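Local coordinates for nematode fatty acid retinoid binding protein (Necator americanus, PDB 4XCP) that probably binds lipids such as fatty acids and retinol, and here holds two palmitic acid molecules within an all-helical fold, at residues I104-G109 with K130-L135; A112-G117 with D123-S128. All coordinates share one frame; numbering follows the deposited sequence.

Interaction 1: I104-G109 with K130-L135; sequences IEIARG and KEVLKL. With PLM (palmitic acid), chain C.
Ile-106 and Val-132 face each other where helix 94-115 and helix 122-138 run antiparallel: the short axes lie 10.6 Å apart at an angle of 177°, and the CA atoms of this pair come within 7.8 Å. Ile-106 alone reaches across from 104-109. Its CG2 lies 3.9 Å from CG2 of Val-132, the two side chains sliding past each other in opposite directions. The other branch, extended at chi2 (168°), carries CD1 outward from the helix to meet two residues one turn apart. CD1 of Ile-106 stands 4.1 Å from CD1 of Leu-135 and 4.0 Å from CG of Glu-131, whose aliphatic part it crosses at about a right angle. Val-132 and Leu-135 also pack on Phe-99, about two turns before Ile-106 on helix 94-115, and Val-132 meets Phe-158 of a third helix, 152-159. Another flank of 104-109 serves the ligand. CD1 of Ile-104 lies 3.8 Å from C7 of the chain C palmitic acid, while CG2 of Ile-104 sits 3.5 Å above the guanidinium plane of Arg-108, over its centre. Bent at chi2 and chi3, the arginine folds back over this isoleucine and brings NH1 of Arg-108 to 3.5 Å from C7 of the lipid, which meets the guanidinium obliquely; the fatty acid is also hydrogen-bonded to Thr-60 N. With methyl and methylene groups alone meeting between the helices, the pairing here rests on shape and dispersion, with no directional bond between the two segments.

Interaction 2: A112-G117 with D123-S128; sequences ARYYTG and DDLKAS. With PLM (palmitic acid), chain B.
Arg-113 and Asp-124 join the two arms of a helical hairpin, in which helix 94-115 turns back through a short loop into helix 122-138. The ionic part is a salt bridge: NH1 of Arg-113 gives a weak, bent hydrogen bond to OD2 of Asp-124 (2.8 Å, 147°). The side chains cross at about a right angle, and their flat groups are turned 58° from each other, so they do not lie in a common plane as in a two-pronged pairing. A water bridges the same pair, accepting from NH2 of Arg-113 and donating to OD2 of Asp-124 at 2.7 Å. That same OD2 accepts from Thr-121 N, and NH2 of Arg-113 bonds to Asn-118 OD1, which ties both charges to the connecting loop. The packing part is smaller: coming from the opposite direction, the hydroxyl oxygen of Tyr-114 lies against CD1 of Leu-125, 3.8 Å away. The ligand contacts fall to the two tyrosines. The Tyr-114 ring meets the chain B palmitic acid obliquely, its CD2 3.6 Å from C4 of the lipid, and the ring of Phe-16 meets this one. Tyr-115 adds CZ, 3.8 Å from C8 of the same acid, and stacks on Phe-52; the acid is also hydrogen-bonded to Lys-111 NZ. Within the second arm, OG of Ser-128 folds back on its own helix and donates to O of Leu-125 at 2.7 Å, tilted 20° from the carbonyl plane.

Both interactions join helix 94-115 to helix 122-138, with centres 11 Å apart; interaction 2 lies next to the connecting loop and interaction 1 further along the antiparallel pair. They meet where CG2 of Ile-106 packs 3.8 Å from CB of Ser-128. Interaction 1 is a surface contact made through carbon atoms alone, the CG of Glu-131 included, with none of its touching residues buried. Interaction 2 is mixed: a partly exposed, water-bridged ion pair stands beside the buried Tyr-114 and Leu-125. On helix 94-115, 104-109 touches the chain C palmitic acid and 112-117 the chain B one, consistent with this helix lining the lipid-binding interior while helix 122-138 packs against it.

Interaction 1: I104-G109 with K130-L135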
loop_
_atom_site.group_PDB
_atom_site.type_symbol
_atom_site.label_atom_id
_atom_site.label_comp_id
_atom_site.label_asym_id
_atom_site.label_seq_id
_atom_site.Cartn_x
_atom_site.Cartn_y
_atom_site.Cartn_z
ATOM N N ILE A 104 -5.008 3.765 2.169
ATOM C CA ILE A 104 -4.663 2.399 2.557
ATOM C C ILE A 104 -5.772 1.434 2.167
ATOM O O ILE A 104 -5.481 0.376 1.631
ATOM C CB ILE A 104 -4.266 2.323 4.046
ATOM C CG1 ILE A 104 -2.822 2.863 4.217
ATOM C CG2 ILE A 104 -4.394 0.863 4.586
ATOM C CD1 ILE A 104 -2.455 3.309 5.634
ATOM N N GLU A 105 -7.034 1.816 2.384
ATOM C CA GLU A 105 -8.203 1.012 2.002
ATOM C C GLU A 105 -8.193 0.754 0.471
ATOM O O GLU A 105 -8.445 -0.372 0.035
ATOM C CB GLU A 105 -9.497 1.734 2.423
ATOM C CG GLU A 105 -10.775 0.959 2.162
ATOM C CD GLU A 105 -12.014 1.829 2.163
ATOM O OE1 GLU A 105 -12.525 2.142 3.261
ATOM O OE2 GLU A 105 -12.464 2.217 1.061
ATOM N N ILE A 106 -7.862 1.799 -0.326
ATOM C CA ILE A 106 -7.799 1.720 -1.791
ATOM C C ILE A 106 -6.650 0.789 -2.224
ATOM O O ILE A 106 -6.853 -0.103 -3.065
ATOM C CB ILE A 106 -7.729 3.133 -2.418
ATOM C CG1 ILE A 106 -9.089 3.857 -2.272
ATOM C CG2 ILE A 106 -7.273 3.066 -3.885
ATOM C CD1 ILE A 106 -9.097 5.372 -2.579
ATOM N N ALA A 107 -5.469 0.969 -1.597
ATOM C CA ALA A 107 -4.292 0.159 -1.873
ATOM C C ALA A 107 -4.535 -1.320 -1.522
ATOM O O ALA A 107 -4.083 -2.190 -2.262
ATOM C CB ALA A 107 -3.078 0.705 -1.128
ATOM N N ARG A 108 -5.298 -1.596 -0.444
ATOM C CA ARG A 108 -5.616 -2.952 -0.004
ATOM C C ARG A 108 -6.565 -3.682 -0.975
ATOM O O ARG A 108 -6.434 -4.889 -1.154
ATOM C CB ARG A 108 -6.134 -2.969 1.447
ATOM C CG ARG A 108 -5.038 -2.596 2.459
ATOM C CD ARG A 108 -5.106 -3.397 3.738
ATOM N NE ARG A 108 -5.909 -2.759 4.781
ATOM C CZ ARG A 108 -5.418 -2.269 5.918
ATOM N NH1 ARG A 108 -4.110 -2.288 6.152
ATOM N NH2 ARG A 108 -6.225 -1.731 6.817
ATOM N N GLY A 109 -7.492 -2.945 -1.587
ATOM C CA GLY A 109 -8.393 -3.470 -2.608
ATOM C C GLY A 109 -7.604 -3.863 -3.851
ATOM O O GLY A 109 -7.890 -4.890 -4.461
ATOM N N LYS A 130 -5.552 8.004 -9.514
ATOM C CA LYS A 130 -6.346 9.189 -9.825
ATOM C C LYS A 130 -7.225 9.571 -8.627
ATOM O O LYS A 130 -7.228 10.741 -8.238
ATOM C CB LYS A 130 -7.185 8.962 -11.106
ATOM C CG LYS A 130 -7.755 10.245 -11.709
ATOM C CD LYS A 130 -8.542 9.943 -12.983
ATOM C CE LYS A 130 -9.295 11.138 -13.525
ATOM N NZ LYS A 130 -8.389 12.190 -14.066
ATOM N N GLU A 131 -7.895 8.580 -8.001
ATOM C CA GLU A 131 -8.712 8.806 -6.807
ATOM C C GLU A 131 -7.883 9.246 -5.593
ATOM O O GLU A 131 -8.285 10.170 -4.900
ATOM C CB GLU A 131 -9.563 7.574 -6.448
ATOM C CG GLU A 131 -10.596 7.836 -5.346
ATOM C CD GLU A 131 -11.465 9.082 -5.459
ATOM O OE1 GLU A 131 -11.664 9.599 -6.584
ATOM O OE2 GLU A 131 -11.934 9.558 -4.400
ATOM N N VAL A 132 -6.765 8.555 -5.314
ATOM C CA VAL A 132 -5.869 8.871 -4.195
ATOM C C VAL A 132 -5.332 10.321 -4.376
ATOM O O VAL A 132 -5.363 11.110 -3.433
ATOM C CB VAL A 132 -4.743 7.796 -4.061
ATOM C CG1 VAL A 132 -3.633 8.262 -3.121
ATOM C CG2 VAL A 132 -5.319 6.457 -3.583
ATOM N N LEU A 133 -4.883 10.664 -5.594
ATOM C CA LEU A 133 -4.416 12.011 -5.896
ATOM C C LEU A 133 -5.526 13.047 -5.665
ATOM O O LEU A 133 -5.277 14.052 -5.013
ATOM C CB LEU A 133 -3.819 12.116 -7.313
ATOM C CG LEU A 133 -3.398 13.527 -7.780
ATOM C CD1 LEU A 133 -2.273 14.110 -6.910
ATOM C CD2 LEU A 133 -3.019 13.524 -9.247
ATOM N N LYS A 134 -6.740 12.772 -6.148
ATOM C CA LYS A 134 -7.920 13.631 -5.988
ATOM C C LYS A 134 -8.200 13.888 -4.480
ATOM O O LYS A 134 -8.429 15.034 -4.087
ATOM C CB LYS A 134 -9.137 12.963 -6.669
ATOM C CG LYS A 134 -10.414 13.803 -6.641
ATOM C CD LYS A 134 -11.538 13.184 -7.459
ATOM C CE LYS A 134 -12.774 14.052 -7.394
ATOM N NZ LYS A 134 -14.011 13.286 -7.689
ATOM N N LEU A 135 -8.168 12.828 -3.653
ATOM C CA LEU A 135 -8.360 12.952 -2.213
ATOM C C LEU A 135 -7.223 13.779 -1.576
ATOM O O LEU A 135 -7.464 14.554 -0.654
ATOM C CB LEU A 135 -8.452 11.571 -1.562
ATOM C CG LEU A 135 -9.665 10.736 -1.961
ATOM C CD1 LEU A 135 -9.517 9.326 -1.491
ATOM C CD2 LEU A 135 -10.962 11.360 -1.468
HETATM C C1 PLM C . -6.847 -2.408 10.621
HETATM O O1 PLM C . -6.336 -3.190 11.391
HETATM O O2 PLM C . -7.929 -2.677 9.943
HETATM C C2 PLM C . -6.293 -1.038 10.358
HETATM C C3 PLM C . -4.828 -0.861 10.746
HETATM C C4 PLM C . -4.230 0.435 10.236
HETATM C C5 PLM C . -3.740 0.377 8.796
HETATM C C6 PLM C . -2.412 -0.343 8.612
HETATM C C7 PLM C . -1.707 -0.002 7.307
HETATM C C8 PLM C . -0.449 -0.811 7.029
HETATM C C9 PLM C . -0.399 -1.437 5.648
HETATM C CA PLM C . 0.802 -2.341 5.424
HETATM C CB PLM C . 0.753 -3.672 6.174
HETATM C CC PLM C . -0.303 -4.649 5.681
HETATM C CD PLM C . -0.083 -6.059 6.190
HETATM C CE PLM C . -1.112 -7.091 5.726
HETATM C CF PLM C . -0.515 -8.389 5.171
HETATM C CG PLM C . -0.980 -9.638 5.881
#

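Interaction 2: A112-G117 with D123-S128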
loop_
_atom_site.group_PDB
_atom_site.type_symbol
_atom_site.label_atom_id
_atom_site.label_comp_id
_atom_site.label_asym_id
_atom_site.label_seq_id
_atom_site.Cartn_x
_atom_site.Cartn_y
_atom_site.Cartn_z
ATOM N N ALA A 112 -5.684 -7.045 -2.836
ATOM C CA ALA A 112 -6.631 -8.176 -2.815
ATOM C C ALA A 112 -6.776 -8.795 -4.216
ATOM O O ALA A 112 -6.876 -10.015 -4.344
ATOM C CB ALA A 112 -7.995 -7.713 -2.311
ATOM N N ARG A 113 -6.725 -7.954 -5.262
ATOM C CA ARG A 113 -6.853 -8.394 -6.647
ATOM C C ARG A 113 -5.645 -9.210 -7.152
ATOM O O ARG A 113 -5.821 -10.023 -8.061
ATOM C CB ARG A 113 -7.172 -7.207 -7.553
ATOM C CG ARG A 113 -8.575 -6.670 -7.297
ATOM C CD ARG A 113 -9.016 -5.738 -8.393
ATOM N NE ARG A 113 -9.103 -6.443 -9.671
ATOM C CZ ARG A 113 -9.222 -5.838 -10.843
ATOM N NH1 ARG A 113 -9.282 -4.516 -10.913
ATOM N NH2 ARG A 113 -9.291 -6.551 -11.958
ATOM N N TYR A 114 -4.443 -9.020 -6.561
ATOM C CA TYR A 114 -3.240 -9.787 -6.924
ATOM C C TYR A 114 -3.243 -11.176 -6.262
ATOM O O TYR A 114 -2.522 -12.070 -6.717
ATOM C CB TYR A 114 -1.947 -9.037 -6.557
ATOM C CG TYR A 114 -1.593 -7.909 -7.503
ATOM C CD1 TYR A 114 -0.989 -8.165 -8.732
ATOM C CD2 TYR A 114 -1.874 -6.584 -7.176
ATOM C CE1 TYR A 114 -0.725 -7.135 -9.637
ATOM C CE2 TYR A 114 -1.549 -5.539 -8.044
ATOM C CZ TYR A 114 -0.981 -5.820 -9.274
ATOM O OH TYR A 114 -0.700 -4.789 -10.134
ATOM N N TYR A 115 -4.027 -11.340 -5.174
ATOM C CA TYR A 115 -4.152 -12.594 -4.421
ATOM C C TYR A 115 -5.219 -13.461 -5.032
ATOM O O TYR A 115 -5.006 -14.656 -5.213
ATOM C CB TYR A 115 -4.542 -12.318 -2.974
ATOM C CG TYR A 115 -3.428 -11.841 -2.072
ATOM C CD1 TYR A 115 -2.216 -12.528 -2.003
ATOM C CD2 TYR A 115 -3.622 -10.772 -1.205
ATOM C CE1 TYR A 115 -1.204 -12.120 -1.135
ATOM C CE2 TYR A 115 -2.631 -10.375 -0.310
ATOM C CZ TYR A 115 -1.422 -11.048 -0.282
ATOM O OH TYR A 115 -0.467 -10.656 0.616
ATOM N N THR A 116 -6.379 -12.860 -5.330
ATOM C CA THR A 116 -7.509 -13.545 -5.943
ATOM C C THR A 116 -7.298 -13.609 -7.478
ATOM O O THR A 116 -6.185 -13.350 -7.974
ATOM C CB THR A 116 -8.852 -12.928 -5.452
ATOM O OG1 THR A 116 -9.917 -13.836 -5.733
ATOM C CG2 THR A 116 -9.156 -11.549 -6.054
ATOM N N GLY A 117 -8.351 -13.994 -8.198
ATOM C CA GLY A 117 -8.327 -14.075 -9.650
ATOM C C GLY A 117 -8.394 -12.703 -10.293
ATOM O O GLY A 117 -8.973 -11.768 -9.720
ATOM N N ASP A 123 -5.141 0.370 -16.503
ATOM C CA ASP A 123 -6.236 1.348 -16.394
ATOM C C ASP A 123 -6.893 1.331 -15.002
ATOM O O ASP A 123 -7.283 2.389 -14.517
ATOM C CB ASP A 123 -7.287 1.147 -17.492
ATOM C CG ASP A 123 -6.896 1.690 -18.861
ATOM O OD1 ASP A 123 -5.796 2.293 -18.977
ATOM O OD2 ASP A 123 -7.684 1.511 -19.816
ATOM N N ASP A 124 -6.973 0.142 -14.358
ATOM C CA ASP A 124 -7.489 -0.027 -12.989
ATOM C C ASP A 124 -6.530 0.646 -12.004
ATOM O O ASP A 124 -6.971 1.284 -11.056
ATOM C CB ASP A 124 -7.585 -1.508 -12.608
ATOM C CG ASP A 124 -8.682 -2.295 -13.293
ATOM O OD1 ASP A 124 -9.696 -1.676 -13.699
ATOM O OD2 ASP A 124 -8.541 -3.535 -13.398
ATOM N N LEU A 125 -5.220 0.475 -12.220
ATOM C CA LEU A 125 -4.215 1.081 -11.362
ATOM C C LEU A 125 -4.230 2.594 -11.522
ATOM O O LEU A 125 -4.199 3.304 -10.515
ATOM C CB LEU A 125 -2.821 0.501 -11.612
ATOM C CG LEU A 125 -2.640 -1.001 -11.313
ATOM C CD1 LEU A 125 -1.335 -1.494 -11.880
ATOM C CD2 LEU A 125 -2.685 -1.292 -9.820
ATOM N N LYS A 126 -4.357 3.085 -12.779
ATOM C CA LYS A 126 -4.430 4.513 -13.082
ATOM C C LYS A 126 -5.643 5.119 -12.380
ATOM O O LYS A 126 -5.546 6.213 -11.811
ATOM C CB LYS A 126 -4.538 4.741 -14.600
ATOM C CG LYS A 126 -3.257 4.486 -15.397
ATOM C CD LYS A 126 -3.459 4.897 -16.851
ATOM C CE LYS A 126 -2.197 4.799 -17.671
ATOM N NZ LYS A 126 -2.143 3.536 -18.457
ATOM N N ALA A 127 -6.780 4.389 -12.401
ATOM C CA ALA A 127 -8.024 4.816 -11.754
ATOM C C ALA A 127 -7.842 4.897 -10.234
ATOM O O ALA A 127 -8.293 5.882 -9.652
ATOM C CB ALA A 127 -9.164 3.872 -12.107
ATOM N N SER A 128 -7.117 3.925 -9.605
ATOM C CA SER A 128 -6.881 3.987 -8.152
ATOM C C SER A 128 -5.988 5.171 -7.752
ATOM O O SER A 128 -6.284 5.833 -6.765
ATOM C CB SER A 128 -6.329 2.675 -7.590
ATOM O OG SER A 128 -5.030 2.378 -8.069
HETATM C C1 PLM B . 0.126 -2.969 -3.888
HETATM O O1 PLM B . 1.082 -3.355 -3.090
HETATM O O2 PLM B . -0.543 -1.966 -3.688
HETATM C C2 PLM B . -0.067 -3.861 -5.080
HETATM C C3 PLM B . 0.818 -5.103 -5.153
HETATM C C4 PLM B . 0.303 -6.276 -4.343
HETATM C C5 PLM B . 1.181 -7.506 -4.400
HETATM C C6 PLM B . 0.578 -8.748 -3.762
HETATM C C7 PLM B . 1.325 -9.288 -2.550
HETATM C C8 PLM B . 1.112 -8.470 -1.306
HETATM C C9 PLM B . 1.903 -8.905 -0.122
HETATM C CA PLM B . 2.529 -7.771 0.639
HETATM C CB PLM B . 1.790 -7.264 1.856
HETATM C CC PLM B . 2.563 -6.209 2.667
HETATM C CD PLM B . 2.614 -4.785 2.077
HETATM C CE PLM B . 3.542 -4.597 0.875
HETATM C CF PLM B . 3.719 -3.171 0.422
HETATM C CG PLM B . 2.653 -2.642 -0.515
HETATM O O HOH W 1 -10.042 -5.396 -14.667
#